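Side-chain contact in putative diflavin flavoprotein A 5 (PDB 4FEK), which probably carries electrons from NADH to oxygen, reducing it to water; this chain is its N-terminal metallo-beta-lactamase-like domain: residues Trp26-Phe31 against Ala36-Thr41. Sequence-based numbering, arbitrary orientation.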
loop_
_atom_site.group_PDB
_atom_site.type_symbol
_atom_site.label_atom_id
_atom_site.label_comp_id
_atom_site.label_asym_id
_atom_site.label_seq_id
_atom_site.Cartn_x
_atom_site.Cartn_y
_atom_site.Cartn_z
ATOM N N TRP A 26 -8.205 16.399 -3.833
ATOM C CA TRP A 26 -8.015 17.586 -2.990
ATOM C C TRP A 26 -9.051 17.712 -1.864
ATOM O O TRP A 26 -8.918 18.560 -0.973
ATOM C CB TRP A 26 -7.949 18.847 -3.859
ATOM C CG TRP A 26 -6.804 18.760 -4.836
ATOM C CD1 TRP A 26 -6.832 18.233 -6.101
ATOM C CD2 TRP A 26 -5.453 19.167 -4.604
ATOM N NE1 TRP A 26 -5.582 18.299 -6.671
ATOM C CE2 TRP A 26 -4.719 18.873 -5.774
ATOM C CE3 TRP A 26 -4.791 19.753 -3.521
ATOM C CZ2 TRP A 26 -3.358 19.154 -5.893
ATOM C CZ3 TRP A 26 -3.440 20.034 -3.640
ATOM C CH2 TRP A 26 -2.739 19.739 -4.821
ATOM N N SER A 27 -10.064 16.852 -1.897
ATOM C CA SER A 27 -11.110 16.833 -0.871
ATOM C C SER A 27 -11.232 15.428 -0.295
ATOM O O SER A 27 -10.700 14.467 -0.870
ATOM C CB SER A 27 -12.445 17.279 -1.473
ATOM O OG SER A 27 -12.764 16.476 -2.598
ATOM N N ARG A 28 -11.913 15.314 0.847
ATOM C CA ARG A 28 -12.048 14.035 1.547
ATOM C C ARG A 28 -12.662 12.980 0.623
ATOM O O ARG A 28 -13.468 13.304 -0.255
ATOM C CB ARG A 28 -12.909 14.196 2.800
ATOM C CG ARG A 28 -14.364 14.405 2.536
ATOM C CD ARG A 28 -14.763 15.802 2.959
ATOM N NE ARG A 28 -15.226 16.538 1.813
ATOM C CZ ARG A 28 -15.371 17.854 1.764
ATOM N NH1 ARG A 28 -15.082 18.615 2.817
ATOM N NH2 ARG A 28 -15.804 18.402 0.641
ATOM N N LEU A 29 -12.268 11.729 0.813
ATOM C CA LEU A 29 -12.887 10.624 0.090
ATOM C C LEU A 29 -14.129 10.177 0.840
ATOM O O LEU A 29 -15.087 9.707 0.239
ATOM C CB LEU A 29 -11.926 9.445 -0.026
ATOM C CG LEU A 29 -10.782 9.566 -1.025
ATOM C CD1 LEU A 29 -9.965 8.274 -1.054
ATOM C CD2 LEU A 29 -11.345 9.892 -2.385
ATOM N N ARG A 30 -14.091 10.323 2.160
ATOM C CA ARG A 30 -15.187 9.914 3.033
ATOM C C ARG A 30 -15.408 10.976 4.113
ATOM O O ARG A 30 -14.497 11.713 4.435
ATOM C CB ARG A 30 -14.843 8.583 3.704
ATOM C CG ARG A 30 -14.778 7.401 2.749
ATOM C CD ARG A 30 -16.115 7.215 2.051
ATOM N NE ARG A 30 -15.981 6.569 0.749
ATOM C CZ ARG A 30 -16.915 6.597 -0.200
ATOM N NH1 ARG A 30 -18.056 7.245 0.002
ATOM N NH2 ARG A 30 -16.705 5.983 -1.357
ATOM N N PHE A 31 -16.608 11.046 4.675
ATOM C CA PHE A 31 -16.866 11.960 5.786
ATOM C C PHE A 31 -16.442 11.326 7.105
ATOM O O PHE A 31 -17.277 10.992 7.949
ATOM C CB PHE A 31 -18.335 12.354 5.804
ATOM C CG PHE A 31 -18.763 13.115 4.578
ATOM C CD1 PHE A 31 -18.518 14.473 4.475
ATOM C CD2 PHE A 31 -19.386 12.470 3.522
ATOM C CE1 PHE A 31 -18.895 15.183 3.350
ATOM C CE2 PHE A 31 -19.766 13.179 2.390
ATOM C CZ PHE A 31 -19.519 14.536 2.306
ATOM N N ALA A 36 -10.325 14.779 8.500
ATOM C CA ALA A 36 -10.855 15.950 9.207
ATOM C C ALA A 36 -9.919 17.153 9.232
ATOM O O ALA A 36 -10.335 18.247 9.612
ATOM C CB ALA A 36 -11.294 15.583 10.633
ATOM N N LEU A 37 -8.663 16.955 8.840
ATOM C CA LEU A 37 -7.741 18.078 8.643
ATOM C C LEU A 37 -7.971 18.783 7.299
ATOM O O LEU A 37 -7.346 19.801 7.030
ATOM C CB LEU A 37 -6.282 17.623 8.740
ATOM C CG LEU A 37 -5.590 17.696 10.107
ATOM C CD1 LEU A 37 -6.562 17.471 11.258
ATOM C CD2 LEU A 37 -4.438 16.716 10.192
ATOM N N GLU A 38 -8.866 18.226 6.479
ATOM C CA GLU A 38 -9.289 18.811 5.195
ATOM C C GLU A 38 -8.116 19.177 4.285
ATOM O O GLU A 38 -8.015 20.304 3.816
ATOM C CB GLU A 38 -10.198 20.036 5.412
ATOM C CG GLU A 38 -11.358 19.813 6.415
ATOM C CD GLU A 38 -12.513 18.964 5.858
ATOM O OE1 GLU A 38 -12.954 19.201 4.712
ATOM O OE2 GLU A 38 -12.994 18.059 6.577
ATOM N N ARG A 39 -7.223 18.222 4.040
ATOM C CA ARG A 39 -6.076 18.480 3.168
ATOM C C ARG A 39 -6.037 17.508 1.989
ATOM O O ARG A 39 -5.033 17.405 1.293
ATOM C CB ARG A 39 -4.761 18.436 3.957
ATOM C CG ARG A 39 -4.576 19.653 4.879
ATOM C CD ARG A 39 -3.559 19.409 5.991
ATOM N NE ARG A 39 -3.513 20.553 6.905
ATOM C CZ ARG A 39 -2.912 20.557 8.092
ATOM N NH1 ARG A 39 -2.295 19.470 8.533
ATOM N NH2 ARG A 39 -2.930 21.658 8.839
ATOM N N GLY A 40 -7.143 16.807 1.772
ATOM C CA GLY A 40 -7.215 15.831 0.701
ATOM C C GLY A 40 -6.442 14.587 1.066
ATOM O O GLY A 40 -6.160 14.335 2.249
ATOM N N THR A 41 -6.093 13.805 0.053
ATOM C CA THR A 41 -5.439 12.514 0.247
ATOM C C THR A 41 -4.892 12.047 -1.113
ATOM O O THR A 41 -5.253 12.599 -2.158
ATOM C CB THR A 41 -6.471 11.470 0.772
ATOM O OG1 THR A 41 -5.839 10.201 0.950
ATOM C CG2 THR A 41 -7.645 11.316 -0.194
HETATM O O HOH W 1 -11.613 17.562 2.543
#
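R28 and E38 form a salt bridge across the loop, with NH1 of R28 2.9 Å from OE1 of E38. This single contact joins the two groups, and the guanidinium and carboxylate planes are turned 47° apart. CG of R28 sits between its backbone N and carbonyl carbon (chi1 72°), and further bends at chi2 and chi3 carry NH1 round to the carboxylate, which a bend at chi2 of E38 turns to meet it. A water adds a second link between the same residues. The water oxygen accepts from the backbone N of R28 at 2.8 Å. The same water donates to OE1 of E38, with its oxygen 3.0 Å from OE1. OE1 thus has two partners, one charged and one neutral.

Both segments belong to the long connection between antiparallel neighbours 18-25 and 41-49. These strands lie in one of the two mixed sheets of the metallo-beta-lactamase-like domain. T41 begins the second strand, and its backbone pairs with S25 at the end of the first.

Backbone packing brings W26 and G40 close, with CA atoms 4.2 Å apart. The O of W26 lies 3.6 Å from CA of G40. G40 has a positive phi of 75°, which by itself favours glycine.

The apolar contact is small. CG of L29 meets the CG2 methyl of T41 at 3.7 Å. CD1 of L29 lies 3.9 Å from the same CG2 of T41. The two side chains cross at about a right angle. L29 also touches S62 and F63 of helix 61-74. OG1 of T41 is hydrogen-bonded to ND1 of H179.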